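Side-chain contacts in structural protein (unclassified Rudivirus, PDB 6WQ0), which self-assembles into a helical, filamentous nucleocapsid that wraps around the viral DNA, keeping it in the A-form and protecting it under extreme conditions: residues T22-P27 against T32-V37; L81-A86 against I124-P129; R85-I90 against P94-M99. All blocks are in the same frame, centred on the assembly; numbering follows the deposited sequence.

Overall arrangement
Three contacts illustrate how a coat protein built of helices and loops, without strands, holds its shape and grips DNA. Contact 1 comes first along the chain, at the joint between helix 10-24 and helix 27-48. Contacts 2 and 3 follow and share Arg85 and Ala86 of helix 71-89, which meets helix 115-126 in contact 2 and helix 94-111 in contact 3. Their centres lie about 9 Å apart and they touch through Leu126 and Leu96, so their apolar seams merge. Contact 1 lies on the opposite side of the chain's centre, about 37 Å (centre to centre) from contact 2 and about 35 Å from contact 3. One subunit therefore meets nucleic acid at two well-separated places.

Contact 1. Residues T22-P27 against T32-V37; sequences TAFSNP and TILTNV. With nucleotides of chain A.
The CA atoms of Phe24 and Ile33 are 8.9 Å apart, the shortest such spacing between segments 22-27 and 32-37, so the backbones stand off and side chains bridge the distance. Phe24 does most of the bridging. Its CG is anti to the backbone N (chi1 -169°), which carries the ring away from its own helix towards helix 27-48. There the ring is met at its edge, near its plane, by two aliphatic ends: Ile33 CD1 lies 4.1 Å from Phe24 CE1, and Leu34 CD2 lies 4.2 Å from Phe24 CZ. One face of the ring is taken by DNA. The deoxyribose of DA149 of chain A sits over it, with C2' of that nucleotide 4.1 Å above the centre of the Phe24 ring. Ile33 divides its two branches between these partners, since CD1 serves the phenyl edge while CG2 approaches C5' of DA149 at 3.8 Å. One turn further on, Val37 CG1 is 3.9 Å from the phosphate oxygen OP1 of the same nucleotide. The helix behind this surface has an added tie: Thr32 O accepts both Asn36 N and Asn36 ND2, which arrive from opposite faces of the carbonyl plane, with Asn36 ND2 3.2 Å from Thr32 O. Leu34 of a third subunit also packs on Phe24. The joint is a short turn between two helices, with Asn26 as N-cap of the second, and the apolar surface beside it lies against the sugar and phosphate of the DNA, consistent with the non-specific desolvation that maintains A-form DNA.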
loop_
_atom_site.group_PDB
_atom_site.type_symbol
_atom_site.label_atom_id
_atom_site.label_comp_id
_atom_site.label_asym_id
_atom_site.label_seq_id
_atom_site.Cartn_x
_atom_site.Cartn_y
_atom_site.Cartn_z
ATOM N N THR C 22 22.360 -6.854 55.177
ATOM C CA THR C 22 22.320 -6.880 53.721
ATOM C C THR C 22 20.889 -6.954 53.208
ATOM O O THR C 22 20.560 -6.358 52.178
ATOM C CB THR C 22 23.134 -8.063 53.205
ATOM O OG1 THR C 22 24.474 -7.965 53.695
ATOM C CG2 THR C 22 23.166 -8.071 51.695
ATOM N N ALA C 23 20.024 -7.685 53.913
ATOM C CA ALA C 23 18.621 -7.742 53.525
ATOM C C ALA C 23 17.945 -6.387 53.699
ATOM O O ALA C 23 17.202 -5.939 52.821
ATOM C CB ALA C 23 17.893 -8.812 54.334
ATOM N N PHE C 24 18.194 -5.719 54.826
ATOM C CA PHE C 24 17.537 -4.444 55.096
ATOM C C PHE C 24 18.015 -3.319 54.186
ATOM O O PHE C 24 17.347 -2.289 54.101
ATOM C CB PHE C 24 17.738 -4.054 56.561
ATOM C CG PHE C 24 16.883 -2.903 57.009
ATOM C CD1 PHE C 24 15.505 -3.019 57.045
ATOM C CD2 PHE C 24 17.457 -1.707 57.400
ATOM C CE1 PHE C 24 14.721 -1.965 57.451
ATOM C CE2 PHE C 24 16.677 -0.650 57.810
ATOM C CZ PHE C 24 15.309 -0.779 57.833
ATOM N N SER C 25 19.150 -3.481 53.506
ATOM C CA SER C 25 19.610 -2.465 52.567
ATOM C C SER C 25 18.881 -2.513 51.234
ATOM O O SER C 25 19.089 -1.622 50.406
ATOM C CB SER C 25 21.111 -2.601 52.334
ATOM O OG SER C 25 21.797 -2.738 53.562
ATOM N N ASN C 26 18.054 -3.524 51.004
ATOM C CA ASN C 26 17.215 -3.562 49.818
ATOM C C ASN C 26 16.252 -2.378 49.838
ATOM O O ASN C 26 15.762 -1.999 50.906
ATOM C CB ASN C 26 16.437 -4.880 49.778
ATOM C CG ASN C 26 16.058 -5.308 48.377
ATOM O OD1 ASN C 26 14.991 -4.968 47.878
ATOM N ND2 ASN C 26 16.922 -6.086 47.748
ATOM N N PRO C 27 15.965 -1.762 48.689
ATOM C CA PRO C 27 15.012 -0.639 48.699
ATOM C C PRO C 27 13.618 -1.045 49.141
ATOM O O PRO C 27 13.007 -0.369 49.977
ATOM C CB PRO C 27 15.039 -0.156 47.243
ATOM C CG PRO C 27 16.299 -0.678 46.682
ATOM C CD PRO C 27 16.551 -1.973 47.357
ATOM N N THR C 32 9.276 -0.858 52.775
ATOM C CA THR C 32 8.054 -1.469 53.279
ATOM C C THR C 32 8.038 -1.501 54.800
ATOM O O THR C 32 7.036 -1.141 55.426
ATOM C CB THR C 32 7.908 -2.880 52.708
ATOM O OG1 THR C 32 8.075 -2.837 51.289
ATOM C CG2 THR C 32 6.545 -3.449 53.024
ATOM N N ILE C 33 9.149 -1.911 55.415
ATOM C CA ILE C 33 9.178 -2.029 56.872
ATOM C C ILE C 33 8.973 -0.669 57.524
ATOM O O ILE C 33 8.144 -0.512 58.430
ATOM C CB ILE C 33 10.488 -2.689 57.336
ATOM C CG1 ILE C 33 10.589 -4.115 56.800
ATOM C CG2 ILE C 33 10.573 -2.709 58.847
ATOM C CD1 ILE C 33 11.787 -4.861 57.307
ATOM N N LEU C 34 9.715 0.343 57.068
ATOM C CA LEU C 34 9.635 1.650 57.708
ATOM C C LEU C 34 8.296 2.325 57.442
ATOM O O LEU C 34 7.723 2.949 58.341
ATOM C CB LEU C 34 10.797 2.525 57.243
ATOM C CG LEU C 34 12.185 2.000 57.615
ATOM C CD1 LEU C 34 13.270 2.895 57.069
ATOM C CD2 LEU C 34 12.317 1.845 59.116
ATOM N N THR C 35 7.772 2.204 56.221
ATOM C CA THR C 35 6.465 2.773 55.924
ATOM C C THR C 35 5.372 2.116 56.756
ATOM O O THR C 35 4.433 2.786 57.197
ATOM C CB THR C 35 6.176 2.637 54.429
ATOM O OG1 THR C 35 7.031 3.522 53.699
ATOM C CG2 THR C 35 4.739 2.982 54.120
ATOM N N ASN C 36 5.486 0.809 57.005
ATOM C CA ASN C 36 4.472 0.120 57.796
ATOM C C ASN C 36 4.559 0.486 59.272
ATOM O O ASN C 36 3.528 0.618 59.938
ATOM C CB ASN C 36 4.604 -1.389 57.607
ATOM C CG ASN C 36 3.629 -1.932 56.591
ATOM O OD1 ASN C 36 2.422 -1.880 56.789
ATOM N ND2 ASN C 36 4.146 -2.446 55.494
ATOM N N VAL C 37 5.771 0.659 59.809
ATOM C CA VAL C 37 5.905 0.969 61.232
ATOM C C VAL C 37 5.905 2.463 61.530
ATOM O O VAL C 37 6.047 2.841 62.698
ATOM C CB VAL C 37 7.176 0.357 61.858
ATOM C CG1 VAL C 37 7.190 -1.145 61.687
ATOM C CG2 VAL C 37 8.425 0.988 61.276
ATOM P P DA A 149 11.480 -1.548 64.027
ATOM O OP1 DA A 149 10.443 -2.348 63.374
ATOM O OP2 DA A 149 11.852 -1.793 65.427
ATOM O "O5'" DA A 149 12.791 -1.687 63.154
ATOM C "C5'" DA A 149 12.722 -1.590 61.755
ATOM C "C4'" DA A 149 14.047 -1.976 61.150
ATOM O "O4'" DA A 149 15.041 -1.002 61.530
ATOM C "C3'" DA A 149 14.610 -3.286 61.654
ATOM O "O3'" DA A 149 14.068 -4.361 60.930
ATOM C "C2'" DA A 149 16.088 -3.106 61.365
ATOM C "C1'" DA A 149 16.280 -1.650 61.740
ATOM N N9 DA A 149 16.703 -1.437 63.123
ATOM C C8 DA A 149 15.927 -1.089 64.195
ATOM N N7 DA A 149 16.598 -0.956 65.309
ATOM C C5 DA A 149 17.902 -1.225 64.936
ATOM C C6 DA A 149 19.109 -1.249 65.649
ATOM N N6 DA A 149 19.202 -0.981 66.952
ATOM N N1 DA A 149 20.223 -1.570 64.974
ATOM C C2 DA A 149 20.132 -1.834 63.674
ATOM N N3 DA A 149 19.063 -1.841 62.900
ATOM C C4 DA A 149 17.975 -1.522 63.595
#

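Contact 2. Residues L81-A86 against I124-P129; sequences LKVARA and IILGSP. With nucleotides of chain A; nucleotides of chain B.
Phosphate oxygen OP2 of DA150 of chain B is gripped by both terminal nitrogens of Arg85, each through a weak hydrogen bond: NH2 at 3.0 Å and NH1 at 3.3 Å from that OP2. This is the DNA-facing side of helix 71-89, whose other side packs against the end of helix 115-126 in the helical bundle formed by the C-terminal part of the chain. Arg85 stretches away from its helix, CG anti to the backbone N (chi1 -174°) and the chain extended as far as NE. The guanidinium meets the phosphates obliquely and lies between two strands, because OP1 of DA145 of chain A is 3.5 Å from NH1. Arg5 of a second subunit comes close to the same group beside the phosphates, an arrangement consistent with coordination of the DNA by positively charged residues. Lys82 folds at chi2 and chi4, laying its aliphatic part along the phosphate of DA145 while its NZ makes a weak hydrogen bond to Tyr106 of a third subunit. The protein side of the contact is carried by Val83. A single methyl, CG1, anti to the backbone N, rests against two successive residues of the opposing helix and lies 4.2 Å from both Ile125 CG2 and Leu126 CG. Ile125 also reaches Val55 and Leu126 reaches Val100, which ties this seam to helices 50-64 and 94-111. Helix 115-126 stops directly afterwards, at Gly127, whose positive phi of 106° turns the chain away. Back at the DNA, Leu81 leans on the sugar of DA145, its CD1 3.7 Å from C1'.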
loop_
_atom_site.group_PDB
_atom_site.type_symbol
_atom_site.label_atom_id
_atom_site.label_comp_id
_atom_site.label_asym_id
_atom_site.label_seq_id
_atom_site.Cartn_x
_atom_site.Cartn_y
_atom_site.Cartn_z
ATOM N N LEU C 81 17.693 12.128 83.557
ATOM C CA LEU C 81 16.996 11.290 82.595
ATOM C C LEU C 81 16.979 9.849 83.064
ATOM O O LEU C 81 15.928 9.203 83.039
ATOM C CB LEU C 81 17.643 11.412 81.220
ATOM C CG LEU C 81 17.598 12.791 80.565
ATOM C CD1 LEU C 81 18.369 12.772 79.268
ATOM C CD2 LEU C 81 16.172 13.229 80.333
ATOM N N LYS C 82 18.113 9.373 83.580
ATOM C CA LYS C 82 18.174 8.032 84.142
ATOM C C LYS C 82 17.064 7.826 85.159
ATOM O O LYS C 82 16.281 6.875 85.047
ATOM C CB LYS C 82 19.548 7.807 84.770
ATOM C CG LYS C 82 19.902 6.372 85.039
ATOM C CD LYS C 82 20.235 5.629 83.783
ATOM C CE LYS C 82 20.753 4.242 84.079
ATOM N NZ LYS C 82 22.059 4.323 84.762
ATOM N N VAL C 83 16.931 8.748 86.114
ATOM C CA VAL C 83 15.894 8.608 87.131
ATOM C C VAL C 83 14.523 8.537 86.480
ATOM O O VAL C 83 13.717 7.656 86.798
ATOM C CB VAL C 83 15.979 9.760 88.146
ATOM C CG1 VAL C 83 14.785 9.729 89.066
ATOM C CG2 VAL C 83 17.258 9.668 88.941
ATOM N N ALA C 84 14.254 9.436 85.528
ATOM C CA ALA C 84 12.959 9.420 84.865
ATOM C C ALA C 84 12.709 8.079 84.200
ATOM O O ALA C 84 11.598 7.544 84.281
ATOM C CB ALA C 84 12.876 10.555 83.848
ATOM N N ARG C 85 13.747 7.497 83.596
ATOM C CA ARG C 85 13.617 6.172 83.006
ATOM C C ARG C 85 13.031 5.196 84.013
ATOM O O ARG C 85 12.007 4.556 83.749
ATOM C CB ARG C 85 14.980 5.699 82.506
ATOM C CG ARG C 85 14.956 4.399 81.746
ATOM C CD ARG C 85 16.331 4.041 81.255
ATOM N NE ARG C 85 16.415 2.672 80.765
ATOM C CZ ARG C 85 17.175 1.731 81.310
ATOM N NH1 ARG C 85 17.922 2.013 82.364
ATOM N NH2 ARG C 85 17.190 0.510 80.801
ATOM N N ALA C 86 13.623 5.132 85.208
ATOM C CA ALA C 86 13.118 4.231 86.234
ATOM C C ALA C 86 11.650 4.502 86.521
ATOM O O ALA C 86 10.832 3.575 86.538
ATOM C CB ALA C 86 13.950 4.363 87.505
ATOM N N ILE C 124 13.549 17.813 92.296
ATOM C CA ILE C 124 12.700 18.409 91.267
ATOM C C ILE C 124 11.991 17.329 90.456
ATOM O O ILE C 124 10.913 17.573 89.903
ATOM C CB ILE C 124 13.507 19.364 90.363
ATOM C CG1 ILE C 124 12.577 20.355 89.663
ATOM C CG2 ILE C 124 14.294 18.609 89.314
ATOM C CD1 ILE C 124 11.979 21.372 90.568
ATOM N N ILE C 125 12.556 16.124 90.377
ATOM C CA ILE C 125 11.931 15.089 89.556
ATOM C C ILE C 125 10.906 14.281 90.344
ATOM O O ILE C 125 9.752 14.154 89.923
ATOM C CB ILE C 125 12.987 14.165 88.927
ATOM C CG1 ILE C 125 13.854 14.954 87.952
ATOM C CG2 ILE C 125 12.323 13.021 88.193
ATOM C CD1 ILE C 125 14.858 14.116 87.234
ATOM N N LEU C 126 11.309 13.715 91.480
ATOM C CA LEU C 126 10.430 12.816 92.217
ATOM C C LEU C 126 9.648 13.498 93.326
ATOM O O LEU C 126 8.639 12.949 93.776
ATOM C CB LEU C 126 11.235 11.663 92.821
ATOM C CG LEU C 126 11.734 10.597 91.852
ATOM C CD1 LEU C 126 12.261 9.411 92.618
ATOM C CD2 LEU C 126 10.632 10.186 90.899
ATOM N N GLY C 127 10.085 14.666 93.781
ATOM C CA GLY C 127 9.425 15.392 94.842
ATOM C C GLY C 127 10.153 15.352 96.164
ATOM O O GLY C 127 9.908 16.211 97.017
ATOM N N SER C 128 11.033 14.379 96.359
ATOM C CA SER C 128 11.810 14.233 97.575
ATOM C C SER C 128 13.223 13.814 97.206
ATOM O O SER C 128 13.424 13.133 96.195
ATOM C CB SER C 128 11.187 13.188 98.513
ATOM O OG SER C 128 11.975 13.002 99.673
ATOM N N PRO C 129 14.222 14.222 97.994
ATOM C CA PRO C 129 15.599 13.779 97.713
ATOM C C PRO C 129 15.763 12.267 97.707
ATOM O O PRO C 129 16.400 11.716 96.804
ATOM C CB PRO C 129 16.403 14.445 98.834
ATOM C CG PRO C 129 15.608 15.635 99.202
ATOM C CD PRO C 129 14.177 15.232 99.063
ATOM P P DA A 145 20.053 5.796 80.068
ATOM O OP1 DA A 145 19.467 4.791 80.959
ATOM O OP2 DA A 145 20.947 5.372 78.983
ATOM O "O5'" DA A 145 18.880 6.629 79.395
ATOM C "C5'" DA A 145 17.835 7.153 80.178
ATOM C "C4'" DA A 145 17.028 8.158 79.385
ATOM O "O4'" DA A 145 17.920 9.137 78.817
ATOM C "C3'" DA A 145 16.304 7.603 78.182
ATOM O "O3'" DA A 145 15.085 7.009 78.562
ATOM C "C2'" DA A 145 16.074 8.862 77.367
ATOM C "C1'" DA A 145 17.370 9.624 77.608
ATOM N N9 DA A 145 18.349 9.470 76.535
ATOM C C8 DA A 145 19.538 8.804 76.578
ATOM N N7 DA A 145 20.204 8.840 75.453
ATOM C C5 DA A 145 19.395 9.587 74.619
ATOM C C6 DA A 145 19.530 9.994 73.284
ATOM N N6 DA A 145 20.585 9.693 72.530
ATOM N N1 DA A 145 18.538 10.737 72.755
ATOM C C2 DA A 145 17.487 11.037 73.516
ATOM N N3 DA A 145 17.253 10.711 74.774
ATOM C C4 DA A 145 18.255 9.984 75.272
ATOM P P DA B 150 21.123 -0.664 82.353
ATOM O OP1 DA B 150 21.791 0.414 83.094
ATOM O OP2 DA B 150 20.004 -0.349 81.455
ATOM O "O5'" DA B 150 22.214 -1.445 81.493
ATOM C "C5'" DA B 150 23.448 -1.821 82.082
ATOM C "C4'" DA B 150 24.134 -2.899 81.267
ATOM O "O4'" DA B 150 23.254 -4.027 81.101
ATOM C "C3'" DA B 150 24.466 -2.535 79.842
ATOM O "O3'" DA B 150 25.596 -1.721 79.781
ATOM C "C2'" DA B 150 24.744 -3.914 79.277
ATOM C "C1'" DA B 150 23.618 -4.713 79.917
ATOM N N9 DA B 150 22.461 -4.828 79.052
ATOM C C8 DA B 150 21.335 -4.063 79.057
ATOM N N7 DA B 150 20.470 -4.397 78.135
ATOM C C5 DA B 150 21.076 -5.459 77.492
ATOM C C6 DA B 150 20.677 -6.272 76.424
ATOM N N6 DA B 150 19.513 -6.133 75.791
ATOM N N1 DA B 150 21.527 -7.236 76.022
ATOM C C2 DA B 150 22.682 -7.382 76.663
ATOM N N3 DA B 150 23.165 -6.678 77.670
ATOM C C4 DA B 150 22.303 -5.727 78.042
#

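Contact 3. Residues R85-I90 against P94-M99; sequences RALNRI and PALTNM. With nucleotides of chain B; nucleotides of chain A.
The Arg89 guanidinium has the phosphorus of DT147 of chain B at its edge, in its plane, and C3' of the same nucleotide over one face. Held edge-on in this way it forms a bidentate pair of hydrogen bonds to the phosphate, NH2 to OP1 at 2.9 Å and NH1 to OP2 at 3.2 Å, with N-H...O angles of 159° and 165°. Bends at chi2 and chi3 bring the group round to this phosphate, while NE forms a salt bridge with another. Arg85, the neighbouring flat group, is approached obliquely by OP2 of DT149 of chain B. Away from the DNA, the same helix closes against segment 94-99 mainly through apolar side chains, with no hydrogen bond between the two segments. Leu96 sends CD1 onto Ala86 CB, 3.7 Å away, and its other methyl, CD2, to Leu87 CD1. Ile90 makes its nearest approaches through CD1, which touches Ala95 CB at 3.7 Å and the sulfur of Met99 at 3.9 Å. Met99 SD reaches Ala86 CB as well, on the side of the seam nearer the DNA. With a small alanine facing Leu96, the CA atoms of that pair approach to 6.6 Å. The axes of helix segments 85-89 and 94-99 are nearly antiparallel, at 160°, and 10.0 Å apart at their closest, as the arms of an alpha-alpha hairpin joined by the short loop between helices 71-89 and 94-111. Leu96 also packs on Leu126 of helix 115-126, bringing a third helix to the hairpin, whereas a fourth subunit covers Ile90, Ala95 and Met99 with Arg73 and Thr69.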
loop_
_atom_site.group_PDB
_atom_site.type_symbol
_atom_site.label_atom_id
_atom_site.label_comp_id
_atom_site.label_asym_id
_atom_site.label_seq_id
_atom_site.Cartn_x
_atom_site.Cartn_y
_atom_site.Cartn_z
ATOM N N ARG C 85 13.747 7.497 83.596
ATOM C CA ARG C 85 13.617 6.172 83.006
ATOM C C ARG C 85 13.031 5.196 84.013
ATOM O O ARG C 85 12.007 4.556 83.749
ATOM C CB ARG C 85 14.980 5.699 82.506
ATOM C CG ARG C 85 14.956 4.399 81.746
ATOM C CD ARG C 85 16.331 4.041 81.255
ATOM N NE ARG C 85 16.415 2.672 80.765
ATOM C CZ ARG C 85 17.175 1.731 81.310
ATOM N NH1 ARG C 85 17.922 2.013 82.364
ATOM N NH2 ARG C 85 17.190 0.510 80.801
ATOM N N ALA C 86 13.623 5.132 85.208
ATOM C CA ALA C 86 13.118 4.231 86.234
ATOM C C ALA C 86 11.650 4.502 86.521
ATOM O O ALA C 86 10.832 3.575 86.538
ATOM C CB ALA C 86 13.950 4.363 87.505
ATOM N N LEU C 87 11.286 5.772 86.690
ATOM C CA LEU C 87 9.902 6.097 87.009
ATOM C C LEU C 87 8.971 5.685 85.881
ATOM O O LEU C 87 7.835 5.268 86.127
ATOM C CB LEU C 87 9.771 7.588 87.299
ATOM C CG LEU C 87 8.366 8.103 87.601
ATOM C CD1 LEU C 87 7.930 7.661 88.977
ATOM C CD2 LEU C 87 8.316 9.609 87.474
ATOM N N ASN C 88 9.432 5.786 84.637
ATOM C CA ASN C 88 8.577 5.398 83.528
ATOM C C ASN C 88 8.447 3.887 83.434
ATOM O O ASN C 88 7.459 3.386 82.892
ATOM C CB ASN C 88 9.123 5.969 82.222
ATOM C CG ASN C 88 8.119 5.917 81.101
ATOM O OD1 ASN C 88 6.952 6.233 81.286
ATOM N ND2 ASN C 88 8.566 5.497 79.931
ATOM N N ARG C 89 9.419 3.147 83.968
ATOM C CA ARG C 89 9.451 1.704 83.768
ATOM C C ARG C 89 8.669 0.972 84.848
ATOM O O ARG C 89 7.742 0.212 84.551
ATOM C CB ARG C 89 10.901 1.217 83.727
ATOM C CG ARG C 89 11.073 -0.282 83.606
ATOM C CD ARG C 89 10.844 -0.753 82.196
ATOM N NE ARG C 89 9.517 -1.320 82.033
ATOM C CZ ARG C 89 9.081 -1.890 80.922
ATOM N NH1 ARG C 89 9.866 -1.967 79.868
ATOM N NH2 ARG C 89 7.855 -2.374 80.868
ATOM N N ILE C 90 9.029 1.186 86.111
ATOM C CA ILE C 90 8.516 0.351 87.187
ATOM C C ILE C 90 7.522 1.067 88.094
ATOM O O ILE C 90 6.777 0.396 88.821
ATOM C CB ILE C 90 9.674 -0.235 88.019
ATOM C CG1 ILE C 90 10.499 0.869 88.665
ATOM C CG2 ILE C 90 10.554 -1.125 87.150
ATOM C CD1 ILE C 90 11.672 0.351 89.434
ATOM N N PRO C 94 8.839 1.147 96.618
ATOM C CA PRO C 94 10.171 0.751 97.112
ATOM C C PRO C 94 11.179 0.412 96.025
ATOM O O PRO C 94 12.382 0.628 96.224
ATOM C CB PRO C 94 9.853 -0.467 97.984
ATOM C CG PRO C 94 8.482 -0.215 98.468
ATOM C CD PRO C 94 7.758 0.477 97.357
ATOM N N ALA C 95 10.738 -0.130 94.891
ATOM C CA ALA C 95 11.673 -0.419 93.811
ATOM C C ALA C 95 12.302 0.858 93.271
ATOM O O ALA C 95 13.505 0.895 92.985
ATOM C CB ALA C 95 10.965 -1.188 92.698
ATOM N N LEU C 96 11.506 1.922 93.132
ATOM C CA LEU C 96 12.049 3.196 92.680
ATOM C C LEU C 96 13.024 3.778 93.693
ATOM O O LEU C 96 14.019 4.394 93.307
ATOM C CB LEU C 96 10.920 4.182 92.399
ATOM C CG LEU C 96 11.332 5.505 91.749
ATOM C CD1 LEU C 96 11.853 5.271 90.352
ATOM C CD2 LEU C 96 10.174 6.472 91.731
ATOM N N THR C 97 12.767 3.584 94.986
ATOM C CA THR C 97 13.706 4.033 96.009
ATOM C C THR C 97 15.034 3.293 95.901
ATOM O O THR C 97 16.112 3.903 95.976
ATOM C CB THR C 97 13.088 3.845 97.391
ATOM O OG1 THR C 97 11.991 4.752 97.546
ATOM C CG2 THR C 97 14.103 4.114 98.472
ATOM N N ASN C 98 14.975 1.970 95.724
ATOM C CA ASN C 98 16.192 1.186 95.529
ATOM C C ASN C 98 16.969 1.667 94.312
ATOM O O ASN C 98 18.192 1.848 94.370
ATOM C CB ASN C 98 15.847 -0.295 95.383
ATOM C CG ASN C 98 15.289 -0.892 96.652
ATOM O OD1 ASN C 98 15.346 -0.282 97.715
ATOM N ND2 ASN C 98 14.745 -2.095 96.544
ATOM N N MET C 99 16.275 1.881 93.194
ATOM C CA MET C 99 16.976 2.310 91.990
ATOM C C MET C 99 17.540 3.716 92.121
ATOM O O MET C 99 18.614 3.991 91.584
ATOM C CB MET C 99 16.072 2.216 90.766
ATOM C CG MET C 99 15.954 0.810 90.228
ATOM S SD MET C 99 15.477 0.779 88.501
ATOM C CE MET C 99 17.019 1.292 87.753
ATOM P P DT B 147 7.289 -4.309 78.057
ATOM O OP1 DT B 147 6.282 -3.456 78.709
ATOM O OP2 DT B 147 8.540 -3.754 77.504
ATOM O "O5'" DT B 147 7.680 -5.477 79.066
ATOM C "C5'" DT B 147 6.750 -5.927 80.024
ATOM C "C4'" DT B 147 7.428 -6.817 81.048
ATOM O "O4'" DT B 147 7.990 -7.970 80.386
ATOM C "C3'" DT B 147 8.569 -6.162 81.823
ATOM O "O3'" DT B 147 8.328 -6.266 83.212
ATOM C "C2'" DT B 147 9.811 -6.951 81.402
ATOM C "C1'" DT B 147 9.230 -8.277 80.956
ATOM N N1 DT B 147 10.064 -8.970 79.930
ATOM C C2 DT B 147 10.620 -10.190 80.223
ATOM O O2 DT B 147 10.464 -10.755 81.284
ATOM N N3 DT B 147 11.363 -10.734 79.223
ATOM C C4 DT B 147 11.607 -10.195 77.983
ATOM O O4 DT B 147 12.298 -10.764 77.152
ATOM C C5 DT B 147 10.998 -8.913 77.737
ATOM C C7 DT B 147 11.198 -8.218 76.426
ATOM C C6 DT B 147 10.268 -8.370 78.711
ATOM P P DA A 145 20.053 5.796 80.068
ATOM O OP1 DA A 145 19.467 4.791 80.959
ATOM O OP2 DA A 145 20.947 5.372 78.983
ATOM O "O5'" DA A 145 18.880 6.629 79.395
ATOM C "C5'" DA A 145 17.835 7.153 80.178
ATOM C "C4'" DA A 145 17.028 8.158 79.385
ATOM O "O4'" DA A 145 17.920 9.137 78.817
ATOM C "C3'" DA A 145 16.304 7.603 78.182
ATOM O "O3'" DA A 145 15.085 7.009 78.562
ATOM C "C2'" DA A 145 16.074 8.862 77.367
ATOM C "C1'" DA A 145 17.370 9.624 77.608
ATOM N N9 DA A 145 18.349 9.470 76.535
ATOM C C8 DA A 145 19.538 8.804 76.578
ATOM N N7 DA A 145 20.204 8.840 75.453
ATOM C C5 DA A 145 19.395 9.587 74.619
ATOM C C6 DA A 145 19.530 9.994 73.284
ATOM N N6 DA A 145 20.585 9.693 72.530
ATOM N N1 DA A 145 18.538 10.737 72.755
ATOM C C2 DA A 145 17.487 11.037 73.516
ATOM N N3 DA A 145 17.253 10.711 74.774
ATOM C C4 DA A 145 18.255 9.984 75.272
ATOM P P DT B 149 15.103 -1.877 83.614
ATOM O OP1 DT B 149 15.172 -0.845 84.655
ATOM O OP2 DT B 149 14.523 -1.562 82.297
ATOM O "O5'" DT B 149 16.566 -2.472 83.371
ATOM C "C5'" DT B 149 17.607 -2.182 84.275
ATOM C "C4'" DT B 149 18.777 -3.137 84.102
ATOM O "O4'" DT B 149 18.305 -4.440 83.702
ATOM C "C3'" DT B 149 19.755 -2.791 83.011
ATOM O "O3'" DT B 149 20.619 -1.749 83.422
ATOM C "C2'" DT B 149 20.493 -4.111 82.885
ATOM C "C1'" DT B 149 19.348 -5.109 83.013
ATOM N N1 DT B 149 18.847 -5.581 81.696
ATOM C C2 DT B 149 19.465 -6.643 81.089
ATOM O O2 DT B 149 20.403 -7.238 81.577
ATOM N N3 DT B 149 18.943 -6.993 79.884
ATOM C C4 DT B 149 17.894 -6.396 79.228
ATOM O O4 DT B 149 17.502 -6.786 78.139
ATOM C C5 DT B 149 17.291 -5.285 79.917
ATOM C C7 DT B 149 16.139 -4.554 79.305
ATOM C C6 DT B 149 17.792 -4.936 81.102
#